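Side-chain contacts in acid phosphatase (Bacillus anthracis, PDB 2I33), which probably hydrolyses phosphate monoesters at acid pH, as a magnesium-bound class C acid phosphatase of the HAD superfamily: residues I107-Y112 with L176-N181; L25-A30 with A35-G40; P156-K159 with K163-E166; N181-T186 with Y219-G224. One frame throughout, in Å; residues are numbered along the deposited sequence.

Contact 1 of 4, residues I107-Y112 with L176-N181. With MG (magnesium ion), chain C.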
loop_
_atom_site.group_PDB
_atom_site.type_symbol
_atom_site.label_atom_id
_atom_site.label_comp_id
_atom_site.label_asym_id
_atom_site.label_seq_id
_atom_site.Cartn_x
_atom_site.Cartn_y
_atom_site.Cartn_z
ATOM N N ILE A 107 3.563 -13.564 10.752
ATOM C CA ILE A 107 3.765 -14.741 11.580
ATOM C C ILE A 107 2.928 -14.661 12.854
ATOM O O ILE A 107 2.253 -15.623 13.222
ATOM C CB ILE A 107 5.250 -14.991 11.884
ATOM C CG1 ILE A 107 6.036 -15.199 10.572
ATOM C CG2 ILE A 107 5.406 -16.181 12.820
ATOM C CD1 ILE A 107 5.519 -16.315 9.736
ATOM N N ASP A 108 2.899 -13.500 13.496
ATOM C CA ASP A 108 2.122 -13.402 14.732
ATOM C C ASP A 108 0.647 -13.585 14.455
ATOM O O ASP A 108 -0.059 -14.215 15.233
ATOM C CB ASP A 108 2.367 -12.083 15.448
ATOM C CG ASP A 108 3.712 -12.037 16.138
ATOM O OD1 ASP A 108 4.331 -13.105 16.386
ATOM O OD2 ASP A 108 4.135 -10.904 16.472
ATOM N N PHE A 109 0.189 -13.059 13.321
ATOM C CA PHE A 109 -1.208 -13.205 12.973
ATOM C C PHE A 109 -1.513 -14.661 12.688
ATOM O O PHE A 109 -2.533 -15.219 13.127
ATOM C CB PHE A 109 -1.600 -12.344 11.778
ATOM C CG PHE A 109 -2.925 -12.711 11.211
ATOM C CD1 PHE A 109 -4.106 -12.418 11.877
ATOM C CD2 PHE A 109 -3.001 -13.430 10.023
ATOM C CE1 PHE A 109 -5.312 -12.818 11.365
ATOM C CE2 PHE A 109 -4.230 -13.862 9.524
ATOM C CZ PHE A 109 -5.376 -13.547 10.187
ATOM N N LEU A 110 -0.603 -15.316 11.975
ATOM C CA LEU A 110 -0.845 -16.703 11.665
ATOM C C LEU A 110 -0.808 -17.592 12.927
ATOM O O LEU A 110 -1.608 -18.506 13.067
ATOM C CB LEU A 110 0.178 -17.219 10.658
ATOM C CG LEU A 110 0.087 -16.548 9.290
ATOM C CD1 LEU A 110 1.302 -16.876 8.467
ATOM C CD2 LEU A 110 -1.184 -16.970 8.589
ATOM N N LYS A 111 0.120 -17.327 13.847
ATOM C CA LYS A 111 0.151 -18.047 15.093
ATOM C C LYS A 111 -1.106 -17.784 15.919
ATOM O O LYS A 111 -1.593 -18.691 16.591
ATOM C CB LYS A 111 1.399 -17.708 15.900
ATOM C CG LYS A 111 2.691 -18.166 15.251
ATOM C CD LYS A 111 2.802 -19.651 15.065
ATOM C CE LYS A 111 3.126 -20.379 16.351
ATOM N NZ LYS A 111 3.052 -21.845 16.135
ATOM N N TYR A 112 -1.629 -16.553 15.865
ATOM C CA TYR A 112 -2.892 -16.254 16.544
ATOM C C TYR A 112 -4.045 -17.061 15.969
ATOM O O TYR A 112 -4.822 -17.702 16.673
ATOM C CB TYR A 112 -3.222 -14.790 16.428
ATOM C CG TYR A 112 -4.529 -14.431 17.084
ATOM C CD1 TYR A 112 -4.616 -14.267 18.460
ATOM C CD2 TYR A 112 -5.680 -14.238 16.327
ATOM C CE1 TYR A 112 -5.816 -13.937 19.064
ATOM C CE2 TYR A 112 -6.880 -13.914 16.936
ATOM C CZ TYR A 112 -6.937 -13.748 18.292
ATOM O OH TYR A 112 -8.133 -13.408 18.917
ATOM N N LEU A 176 -11.699 -14.912 5.697
ATOM C CA LEU A 176 -10.811 -13.848 5.259
ATOM C C LEU A 176 -9.879 -14.350 4.194
ATOM O O LEU A 176 -9.458 -15.506 4.218
ATOM C CB LEU A 176 -9.961 -13.378 6.424
ATOM C CG LEU A 176 -10.645 -12.604 7.550
ATOM C CD1 LEU A 176 -9.678 -12.533 8.718
ATOM C CD2 LEU A 176 -11.026 -11.230 7.042
ATOM N N PHE A 177 -9.562 -13.443 3.264
ATOM C CA PHE A 177 -8.519 -13.628 2.276
ATOM C C PHE A 177 -7.505 -12.530 2.426
ATOM O O PHE A 177 -7.879 -11.384 2.614
ATOM C CB PHE A 177 -9.099 -13.477 0.882
ATOM C CG PHE A 177 -10.118 -14.488 0.565
ATOM C CD1 PHE A 177 -9.771 -15.657 -0.089
ATOM C CD2 PHE A 177 -11.431 -14.301 0.949
ATOM C CE1 PHE A 177 -10.710 -16.602 -0.365
ATOM C CE2 PHE A 177 -12.387 -15.263 0.671
ATOM C CZ PHE A 177 -12.010 -16.411 -0.005
ATOM N N PHE A 178 -6.243 -12.900 2.307
ATOM C CA PHE A 178 -5.119 -11.963 2.406
ATOM C C PHE A 178 -4.328 -11.996 1.114
ATOM O O PHE A 178 -3.958 -13.072 0.650
ATOM C CB PHE A 178 -4.174 -12.339 3.565
ATOM C CG PHE A 178 -4.823 -12.203 4.926
ATOM C CD1 PHE A 178 -4.562 -11.112 5.711
ATOM C CD2 PHE A 178 -5.717 -13.152 5.372
ATOM C CE1 PHE A 178 -5.163 -10.984 6.936
ATOM C CE2 PHE A 178 -6.330 -13.035 6.592
ATOM C CZ PHE A 178 -6.050 -11.941 7.375
ATOM N N GLY A 179 -4.006 -10.830 0.562
ATOM C CA GLY A 179 -3.161 -10.853 -0.625
ATOM C C GLY A 179 -2.682 -9.482 -1.057
ATOM O O GLY A 179 -3.119 -8.483 -0.532
ATOM N N ASP A 180 -1.794 -9.477 -2.039
ATOM C CA ASP A 180 -1.247 -8.242 -2.595
ATOM C C ASP A 180 -1.688 -8.015 -4.025
ATOM O O ASP A 180 -1.330 -7.016 -4.650
ATOM C CB ASP A 180 0.275 -8.274 -2.598
ATOM C CG ASP A 180 0.822 -9.375 -3.500
ATOM O OD1 ASP A 180 0.623 -10.560 -3.142
ATOM O OD2 ASP A 180 1.441 -9.025 -4.539
ATOM N N ASN A 181 -2.441 -8.955 -4.547
ATOM C CA ASN A 181 -2.853 -8.940 -5.916
ATOM C C ASN A 181 -4.349 -9.225 -5.896
ATOM O O ASN A 181 -4.805 -10.094 -5.162
ATOM C CB ASN A 181 -2.109 -10.059 -6.628
ATOM C CG ASN A 181 -2.383 -10.110 -8.118
ATOM O OD1 ASN A 181 -3.483 -9.756 -8.609
ATOM N ND2 ASN A 181 -1.389 -10.597 -8.855
HETATM MG MG MG C . 1.470 -12.295 -4.092
HETATM O O HOH W 1 2.377 -11.317 -5.357
HETATM O O HOH W 2 -0.325 -12.463 -5.210
HETATM O O HOH W 3 2.118 -14.144 -5.088
#
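In the Rossmann-like core of the HAD fold, helix 106-115 packs against the parallel sheet, and here it meets strand 172-179 through one pair of phenylalanines, F109 and F178. Their side chains approach from opposite directions and the rings meet obliquely, through CZ and CE2 of each, CZ of F109 lying 3.3 Å from CZ of F178. The centroids are 4.8 Å apart and the planes turned by 45°, an oblique pairing that is neither a parallel stack nor a T-shape. F109 reaches across because its CG is anti to the backbone N (chi1 167°), which throws the ring off the helix toward the strand. Both rings are buried and find further apolar neighbours on strand 59-64, F109 on I62 and F178 on L64, while the ring of Y41 meets that of F178. Strand 172-179 runs on into the metal site: two residues beyond F178, D180 joins D65 and the carbonyl oxygen of D67 around the magnesium ion. Three waters complete the shell, and D180 uses both carboxylate oxygens, OD1 binding the metal at 2.1 Å and OD2 accepting a hydrogen bond of 2.6 Å from the metal-bound water 1.

Contact 2 of 4, residues L25-A30 with A35-G40; sequences LWYQTA and ALYYQG
Y27 and W26 meet Y37 and L36 where two consecutive helices, 21-29 and 31-54, pack side chain to side chain across the short turn between them, one pair polar and the other apolar. The polar pair is a hydrogen bond between phenols: OH of Y27 donates to OH of Y37 over 2.8 Å. The two side chains cross at about a right angle, and the Y37 hydroxyl lies at the edge of the Y27 ring, close to its plane. This bond is one link in a chain, for the Y37 hydroxyl is in turn hydrogen-bonded to the carbonyl oxygen of E68, the residue after D67, in the loop with D65 and D67 of the magnesium site.

Apolar contacts accompany it. CE1 of Y27 lies 4.0 Å from CE1 of Y37, and the ring of F214 stacks on that of Y37. Next to them, CD1 of L36 meets the edge of the W26 indole in its plane, 3.7 Å from CZ2. An extended first torsion (chi1 -178°) brings the six-membered ring of W26 to the leucine, and W222 of the second subunit packs against this indole edge-to-face.

Both buried hydroxyls thus have partners; the chain probably fixes the direction of the Y37 hydroxyl, while the F214 stack helps hold the ring, the Y37 side chain being about 7 Å from the magnesium ion at its nearest atom.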
loop_
_atom_site.group_PDB
_atom_site.type_symbol
_atom_site.label_atom_id
_atom_site.label_comp_id
_atom_site.label_asym_id
_atom_site.label_seq_id
_atom_site.Cartn_x
_atom_site.Cartn_y
_atom_site.Cartn_z
ATOM N N LEU A 25 12.554 -0.101 -4.010
ATOM C CA LEU A 25 13.221 0.572 -2.912
ATOM C C LEU A 25 12.213 0.884 -1.797
ATOM O O LEU A 25 12.482 0.681 -0.627
ATOM C CB LEU A 25 13.854 1.844 -3.440
ATOM C CG LEU A 25 14.730 2.600 -2.466
ATOM C CD1 LEU A 25 15.906 1.774 -1.982
ATOM C CD2 LEU A 25 15.198 3.803 -3.182
ATOM N N TRP A 26 11.032 1.355 -2.181
ATOM C CA TRP A 26 9.952 1.577 -1.218
ATOM C C TRP A 26 9.621 0.269 -0.495
ATOM O O TRP A 26 9.489 0.189 0.724
ATOM C CB TRP A 26 8.677 2.063 -1.929
ATOM C CG TRP A 26 7.548 2.346 -1.010
ATOM C CD1 TRP A 26 7.353 3.468 -0.247
ATOM C CD2 TRP A 26 6.436 1.494 -0.746
ATOM N NE1 TRP A 26 6.187 3.355 0.474
ATOM C CE2 TRP A 26 5.600 2.158 0.167
ATOM C CE3 TRP A 26 6.068 0.232 -1.195
ATOM C CZ2 TRP A 26 4.429 1.621 0.632
ATOM C CZ3 TRP A 26 4.887 -0.305 -0.744
ATOM C CH2 TRP A 26 4.090 0.377 0.194
ATOM N N TYR A 27 9.430 -0.764 -1.279
ATOM C CA TYR A 27 8.981 -2.020 -0.698
ATOM C C TYR A 27 10.030 -2.562 0.282
ATOM O O TYR A 27 9.693 -3.093 1.357
ATOM C CB TYR A 27 8.756 -3.022 -1.805
ATOM C CG TYR A 27 8.024 -4.228 -1.289
ATOM C CD1 TYR A 27 6.646 -4.241 -1.225
ATOM C CD2 TYR A 27 8.706 -5.346 -0.854
ATOM C CE1 TYR A 27 5.941 -5.360 -0.726
ATOM C CE2 TYR A 27 8.008 -6.454 -0.343
ATOM C CZ TYR A 27 6.642 -6.450 -0.265
ATOM O OH TYR A 27 5.955 -7.546 0.213
ATOM N N GLN A 28 11.304 -2.426 -0.080
ATOM C CA GLN A 28 12.387 -2.960 0.734
ATOM C C GLN A 28 12.771 -2.140 1.937
ATOM O O GLN A 28 13.289 -2.691 2.920
ATOM C CB GLN A 28 13.641 -3.124 -0.112
ATOM C CG GLN A 28 13.553 -4.280 -1.006
ATOM C CD GLN A 28 14.913 -4.840 -1.370
ATOM O OE1 GLN A 28 15.806 -4.111 -1.811
ATOM N NE2 GLN A 28 15.086 -6.133 -1.168
ATOM N N THR A 29 12.583 -0.834 1.864
ATOM C CA THR A 29 13.120 0.037 2.894
ATOM C C THR A 29 12.077 0.855 3.621
ATOM O O THR A 29 12.361 1.318 4.723
ATOM C CB THR A 29 14.216 0.999 2.372
ATOM O OG1 THR A 29 13.616 2.001 1.561
ATOM C CG2 THR A 29 15.283 0.269 1.566
ATOM N N ALA A 30 10.921 1.125 2.998
ATOM C CA ALA A 30 10.009 2.101 3.578
ATOM C C ALA A 30 9.319 1.594 4.821
ATOM O O ALA A 30 8.635 0.576 4.790
ATOM C CB ALA A 30 8.973 2.568 2.590
ATOM N N ALA A 35 4.285 -0.580 7.863
ATOM C CA ALA A 35 3.085 -0.147 8.557
ATOM C C ALA A 35 1.825 -0.646 7.860
ATOM O O ALA A 35 0.822 -1.003 8.502
ATOM C CB ALA A 35 3.051 1.335 8.657
ATOM N N LEU A 36 1.857 -0.664 6.520
ATOM C CA LEU A 36 0.734 -1.167 5.767
ATOM C C LEU A 36 0.557 -2.666 5.994
ATOM O O LEU A 36 -0.560 -3.154 6.029
ATOM C CB LEU A 36 0.910 -0.904 4.287
ATOM C CG LEU A 36 0.593 0.548 3.955
ATOM C CD1 LEU A 36 1.405 1.056 2.762
ATOM C CD2 LEU A 36 -0.845 0.751 3.703
ATOM N N TYR A 37 1.645 -3.402 6.134
ATOM C CA TYR A 37 1.565 -4.819 6.474
ATOM C C TYR A 37 1.009 -4.994 7.886
ATOM O O TYR A 37 0.111 -5.786 8.097
ATOM C CB TYR A 37 2.903 -5.524 6.271
ATOM C CG TYR A 37 3.050 -5.931 4.822
ATOM C CD1 TYR A 37 3.535 -5.029 3.891
ATOM C CD2 TYR A 37 2.626 -7.162 4.363
ATOM C CE1 TYR A 37 3.629 -5.357 2.543
ATOM C CE2 TYR A 37 2.707 -7.483 3.001
ATOM C CZ TYR A 37 3.207 -6.588 2.106
ATOM O OH TYR A 37 3.320 -6.912 0.782
ATOM N N TYR A 38 1.488 -4.227 8.842
ATOM C CA TYR A 38 0.879 -4.332 10.182
ATOM C C TYR A 38 -0.595 -3.943 10.138
ATOM O O TYR A 38 -1.437 -4.552 10.818
ATOM C CB TYR A 38 1.609 -3.455 11.174
ATOM C CG TYR A 38 2.942 -3.992 11.550
ATOM C CD1 TYR A 38 3.074 -5.267 12.125
ATOM C CD2 TYR A 38 4.086 -3.214 11.433
ATOM C CE1 TYR A 38 4.330 -5.753 12.516
ATOM C CE2 TYR A 38 5.326 -3.691 11.836
ATOM C CZ TYR A 38 5.446 -4.967 12.360
ATOM O OH TYR A 38 6.684 -5.445 12.763
ATOM N N GLN A 39 -0.938 -2.906 9.397
ATOM C CA GLN A 39 -2.318 -2.463 9.350
ATOM C C GLN A 39 -3.198 -3.570 8.795
ATOM O O GLN A 39 -4.274 -3.860 9.311
ATOM C CB GLN A 39 -2.462 -1.260 8.426
ATOM C CG GLN A 39 -3.886 -0.797 8.216
ATOM C CD GLN A 39 -3.937 0.638 7.721
ATOM O OE1 GLN A 39 -3.784 1.575 8.513
ATOM N NE2 GLN A 39 -4.038 0.816 6.378
ATOM N N GLY A 40 -2.716 -4.205 7.736
ATOM C CA GLY A 40 -3.461 -5.293 7.110
ATOM C C GLY A 40 -3.649 -6.449 8.100
ATOM O O GLY A 40 -4.768 -6.946 8.319
#

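Contact 3 of 4, residues P156-K159 with K163-E166; sequences PKEK and KRRE
The loop 156-159 passes the first turn of helix 162-171 at its nearest with the CA atoms of E158 and K163, 8.4 Å apart, a distance that the E158 side chain spans. Its chain is fully extended, CD continuing the line from CB through CG, and it carries the carboxylate to R164.

The salt bridge rests on one oxygen. OE2 of E158 accepts from NE of R164 at 2.8 Å, with an N-H...O angle of 150°, and takes a second, weak bond of 3.2 Å from NH2. The oxygen lies at the edge of the guanidinium, near its plane, whereas on the carboxylate NE comes to the syn side but 31° out of plane. The planes of the two groups are 75° apart, and the pair does not form the flat, two-oxygen arrangement of carboxylate and guanidinium. OE1 is used separately, by the backbone N of D155. Beside the bridge, CB of K163 packs on OE2 at 3.8 Å.

Water 4 lies in the same corner, 2.8 Å from OE2 of E158 and 2.9 Å from K159 O, and accepts from the backbone N of K163, linking loop backbone, carboxylate and helix. R164 is itself a hub: NH1 bonds the carbonyl oxygens of S124 and L152, while NH2 reaches G160 O and N125 OD1. Such an arginine, fanning out from a helix to backbone carbonyls of strands 119-125 and 151-154 and to a loop glutamate, ties the strand 151-154 to helix 162-171 connection to the Rossmann-like sheet of this HAD fold.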
loop_
_atom_site.group_PDB
_atom_site.type_symbol
_atom_site.label_atom_id
_atom_site.label_comp_id
_atom_site.label_asym_id
_atom_site.label_seq_id
_atom_site.Cartn_x
_atom_site.Cartn_y
_atom_site.Cartn_z
ATOM N N PRO A 156 0.674 -26.709 -13.301
ATOM C CA PRO A 156 0.960 -26.221 -14.652
ATOM C C PRO A 156 -0.354 -26.140 -15.432
ATOM O O PRO A 156 -1.143 -27.067 -15.365
ATOM C CB PRO A 156 1.881 -27.290 -15.244
ATOM C CG PRO A 156 2.295 -28.171 -14.119
ATOM C CD PRO A 156 1.350 -27.979 -12.986
ATOM N N LYS A 157 -0.598 -25.022 -16.112
ATOM C CA LYS A 157 -1.834 -24.814 -16.885
ATOM C C LYS A 157 -3.032 -24.315 -16.060
ATOM O O LYS A 157 -4.015 -23.848 -16.635
ATOM C CB LYS A 157 -2.230 -26.070 -17.682
ATOM N N GLU A 158 -2.961 -24.402 -14.729
ATOM C CA GLU A 158 -4.002 -23.813 -13.886
ATOM C C GLU A 158 -4.021 -22.296 -14.043
ATOM O O GLU A 158 -2.984 -21.631 -13.915
ATOM C CB GLU A 158 -3.823 -24.177 -12.408
ATOM C CG GLU A 158 -4.933 -23.598 -11.516
ATOM C CD GLU A 158 -4.798 -23.938 -10.043
ATOM O OE1 GLU A 158 -3.878 -24.717 -9.669
ATOM O OE2 GLU A 158 -5.631 -23.406 -9.258
ATOM N N LYS A 159 -5.209 -21.764 -14.311
ATOM C CA LYS A 159 -5.431 -20.329 -14.417
ATOM C C LYS A 159 -5.922 -19.793 -13.072
ATOM O O LYS A 159 -6.975 -20.172 -12.582
ATOM N N LYS A 163 -9.894 -22.257 -8.339
ATOM C CA LYS A 163 -10.043 -23.696 -8.115
ATOM C C LYS A 163 -9.650 -24.112 -6.692
ATOM O O LYS A 163 -10.345 -24.917 -6.054
ATOM C CB LYS A 163 -9.225 -24.474 -9.147
ATOM C CG LYS A 163 -9.225 -25.965 -8.974
ATOM C CD LYS A 163 -8.561 -26.629 -10.161
ATOM C CE LYS A 163 -8.727 -28.124 -10.116
ATOM N NZ LYS A 163 -7.909 -28.772 -11.169
ATOM N N ARG A 164 -8.535 -23.573 -6.207
ATOM C CA ARG A 164 -8.079 -23.879 -4.854
ATOM C C ARG A 164 -8.982 -23.245 -3.789
ATOM O O ARG A 164 -9.256 -23.867 -2.764
ATOM C CB ARG A 164 -6.608 -23.474 -4.688
ATOM C CG ARG A 164 -5.687 -24.431 -5.401
ATOM C CD ARG A 164 -4.341 -23.819 -5.600
ATOM N NE ARG A 164 -4.312 -22.974 -6.800
ATOM C CZ ARG A 164 -3.357 -22.078 -7.055
ATOM N NH1 ARG A 164 -2.412 -21.868 -6.180
ATOM N NH2 ARG A 164 -3.399 -21.372 -8.170
ATOM N N ARG A 165 -9.442 -22.021 -4.038
ATOM C CA ARG A 165 -10.376 -21.341 -3.123
ATOM C C ARG A 165 -11.640 -22.156 -3.005
ATOM O O ARG A 165 -12.150 -22.398 -1.904
ATOM C CB ARG A 165 -10.764 -19.957 -3.632
ATOM C CG ARG A 165 -9.704 -18.928 -3.456
ATOM C CD ARG A 165 -10.209 -17.515 -3.731
ATOM N NE ARG A 165 -10.444 -17.261 -5.151
ATOM C CZ ARG A 165 -9.621 -16.590 -5.958
ATOM N NH1 ARG A 165 -8.455 -16.131 -5.536
ATOM N NH2 ARG A 165 -9.957 -16.401 -7.226
ATOM N N GLU A 166 -12.148 -22.603 -4.150
ATOM C CA GLU A 166 -13.391 -23.346 -4.149
ATOM C C GLU A 166 -13.203 -24.653 -3.376
ATOM O O GLU A 166 -14.097 -25.046 -2.631
ATOM C CB GLU A 166 -13.873 -23.585 -5.580
ATOM C CG GLU A 166 -15.310 -24.099 -5.676
ATOM C CD GLU A 166 -15.432 -25.571 -5.359
ATOM O OE1 GLU A 166 -14.414 -26.289 -5.490
ATOM O OE2 GLU A 166 -16.553 -26.022 -5.006
HETATM O O HOH W 4 -7.673 -21.921 -10.409
#

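Contact 4 of 4, residues N181-T186 with Y219-G224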
loop_
_atom_site.group_PDB
_atom_site.type_symbol
_atom_site.label_atom_id
_atom_site.label_comp_id
_atom_site.label_asym_id
_atom_site.label_seq_id
_atom_site.Cartn_x
_atom_site.Cartn_y
_atom_site.Cartn_z
ATOM N N ASN A 181 -2.441 -8.955 -4.547
ATOM C CA ASN A 181 -2.853 -8.940 -5.916
ATOM C C ASN A 181 -4.349 -9.225 -5.896
ATOM O O ASN A 181 -4.805 -10.094 -5.162
ATOM C CB ASN A 181 -2.109 -10.059 -6.628
ATOM C CG ASN A 181 -2.383 -10.110 -8.118
ATOM O OD1 ASN A 181 -3.483 -9.756 -8.609
ATOM N ND2 ASN A 181 -1.389 -10.597 -8.855
ATOM N N LEU A 182 -5.116 -8.461 -6.652
ATOM C CA LEU A 182 -6.580 -8.608 -6.625
ATOM C C LEU A 182 -6.993 -10.031 -6.911
ATOM O O LEU A 182 -7.991 -10.487 -6.383
ATOM C CB LEU A 182 -7.260 -7.673 -7.617
ATOM C CG LEU A 182 -7.170 -6.195 -7.278
ATOM C CD1 LEU A 182 -7.782 -5.376 -8.392
ATOM C CD2 LEU A 182 -7.762 -5.915 -5.935
ATOM N N SER A 183 -6.212 -10.740 -7.723
ATOM C CA SER A 183 -6.550 -12.135 -8.053
ATOM C C SER A 183 -6.330 -13.100 -6.861
ATOM O O SER A 183 -6.645 -14.292 -6.948
ATOM C CB SER A 183 -5.854 -12.623 -9.329
ATOM O OG SER A 183 -4.495 -12.330 -9.302
ATOM N N ASP A 184 -5.835 -12.579 -5.748
ATOM C CA ASP A 184 -5.813 -13.331 -4.483
ATOM C C ASP A 184 -7.179 -13.349 -3.794
ATOM O O ASP A 184 -7.362 -14.037 -2.788
ATOM C CB ASP A 184 -4.788 -12.730 -3.543
ATOM C CG ASP A 184 -3.383 -12.747 -4.114
ATOM O OD1 ASP A 184 -3.082 -13.595 -4.990
ATOM O OD2 ASP A 184 -2.580 -11.893 -3.673
ATOM N N PHE A 185 -8.091 -12.544 -4.322
ATOM C CA PHE A 185 -9.487 -12.507 -3.906
ATOM C C PHE A 185 -10.358 -12.966 -5.040
ATOM O O PHE A 185 -9.959 -12.972 -6.198
ATOM C CB PHE A 185 -9.891 -11.091 -3.563
ATOM C CG PHE A 185 -8.869 -10.373 -2.758
ATOM C CD1 PHE A 185 -8.429 -10.914 -1.564
ATOM C CD2 PHE A 185 -8.306 -9.208 -3.194
ATOM C CE1 PHE A 185 -7.494 -10.273 -0.783
ATOM C CE2 PHE A 185 -7.342 -8.583 -2.428
ATOM C CZ PHE A 185 -6.921 -9.130 -1.234
ATOM N N THR A 186 -11.607 -13.249 -4.717
ATOM C CA THR A 186 -12.547 -13.686 -5.726
ATOM C C THR A 186 -13.009 -12.506 -6.589
ATOM O O THR A 186 -13.303 -11.426 -6.069
ATOM C CB THR A 186 -13.738 -14.330 -5.025
ATOM O OG1 THR A 186 -14.231 -13.428 -4.028
ATOM C CG2 THR A 186 -13.292 -15.593 -4.333
ATOM N N TYR A 219 5.315 -5.464 -8.882
ATOM C CA TYR A 219 4.870 -6.400 -9.890
ATOM C C TYR A 219 3.467 -6.898 -9.545
ATOM O O TYR A 219 2.964 -6.688 -8.440
ATOM C CB TYR A 219 5.840 -7.578 -9.993
ATOM C CG TYR A 219 5.697 -8.529 -8.839
ATOM C CD1 TYR A 219 6.531 -8.480 -7.755
ATOM C CD2 TYR A 219 4.679 -9.477 -8.825
ATOM C CE1 TYR A 219 6.411 -9.352 -6.711
ATOM C CE2 TYR A 219 4.517 -10.342 -7.744
ATOM C CZ TYR A 219 5.375 -10.274 -6.682
ATOM O OH TYR A 219 5.191 -11.146 -5.635
ATOM N N GLY A 220 2.873 -7.594 -10.500
ATOM C CA GLY A 220 1.593 -8.215 -10.282
ATOM C C GLY A 220 0.681 -8.090 -11.462
ATOM O O GLY A 220 1.092 -7.697 -12.577
ATOM N N ASP A 221 -0.571 -8.446 -11.207
ATOM C CA ASP A 221 -1.602 -8.354 -12.234
ATOM C C ASP A 221 -1.905 -6.930 -12.682
ATOM O O ASP A 221 -2.350 -6.718 -13.797
ATOM C CB ASP A 221 -2.899 -9.018 -11.783
ATOM C CG ASP A 221 -2.840 -10.525 -11.868
ATOM O OD1 ASP A 221 -1.734 -11.097 -12.009
ATOM O OD2 ASP A 221 -3.920 -11.140 -11.766
ATOM N N TRP A 222 -1.614 -5.941 -11.844
ATOM C CA TRP A 222 -1.800 -4.561 -12.259
ATOM C C TRP A 222 -0.921 -4.271 -13.480
ATOM O O TRP A 222 -1.324 -3.543 -14.378
ATOM C CB TRP A 222 -1.477 -3.603 -11.115
ATOM C CG TRP A 222 -0.074 -3.598 -10.707
ATOM C CD1 TRP A 222 0.504 -4.349 -9.727
ATOM C CD2 TRP A 222 0.950 -2.759 -11.223
ATOM N NE1 TRP A 222 1.835 -4.032 -9.612
ATOM C CE2 TRP A 222 2.132 -3.053 -10.524
ATOM C CE3 TRP A 222 0.975 -1.775 -12.207
ATOM C CZ2 TRP A 222 3.325 -2.384 -10.779
ATOM C CZ3 TRP A 222 2.169 -1.122 -12.464
ATOM C CH2 TRP A 222 3.320 -1.445 -11.775
ATOM N N GLU A 223 0.264 -4.878 -13.505
ATOM C CA GLU A 223 1.163 -4.731 -14.619
ATOM C C GLU A 223 0.763 -5.649 -15.765
ATOM O O GLU A 223 0.703 -5.229 -16.896
ATOM C CB GLU A 223 2.611 -5.030 -14.233
ATOM C CG GLU A 223 3.571 -4.862 -15.414
ATOM C CD GLU A 223 5.004 -5.286 -15.137
ATOM O OE1 GLU A 223 5.266 -5.815 -14.047
ATOM O OE2 GLU A 223 5.843 -5.087 -16.047
ATOM N N GLY A 224 0.503 -6.909 -15.440
ATOM C CA GLY A 224 0.072 -7.875 -16.443
ATOM C C GLY A 224 -1.128 -7.354 -17.220
ATOM O O GLY A 224 -1.184 -7.484 -18.453
#
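N181 and D221 face each other between the loop after strand 172-179 and the start of helix 221-226. From CB, the N181 side chain heads for D221, its CG coming to 3.8 Å from CG of the aspartate. The amide then divides its work. OD1 turns back to its own loop and accepts from the backbone N of S183 at 3.0 Å, the bond that defines an Asx turn; the donor comes in 40° above the carbonyl plane. OD1 also rests 3.3 Å from CB of D221. At the other branch, ND2 gives D221 OD1 a long, weak hydrogen bond of 3.2 Å that is nearly straight, at 175°, and sits 4.1 Å from the CA of G220. ND2 thus bonds one carboxylate oxygen, and the amide and carboxylate planes are 84° apart.

The second oxygen, OD2, lies 2.8 Å from OG of S183, whose proton may also serve another acceptor. D221 thus meets the first and third residues of the Asx turn. Within the loop, D184 OD2 accepts from the backbone N of N181 at 3.1 Å.

In the fold, these residues lie just past D180, with the N181 side chain about 5 Å from the magnesium ion. L182 packs on strand 211-213 and helix 193-202, and D221 also touches R196 of that helix. On the dimer side E32 of the second subunit packs on N181, so the loop lies between the helix 221-226 start, helix 193-202 and the partner chain.

Strand 172-179 ties three of the contacts together: helix 162-171 of contact 3 runs directly into it, contact 1 lies on it, and contact 4 begins in the loop that follows, sharing N181 with contact 1. Along the chain contact 2 comes first, and the segments of contact 3 fall between the two of contact 1. R165 joins contact 3 to contact 4 by a probable hydrogen bond to S183 O. Contacts 2 and 3 are farthest apart, their centres 29 Å from each other on opposite sides of the chain's centre. Contacts 1, 2 and 4 all touch the second subunit, so the magnesium site's surroundings and the dimer interface share residues.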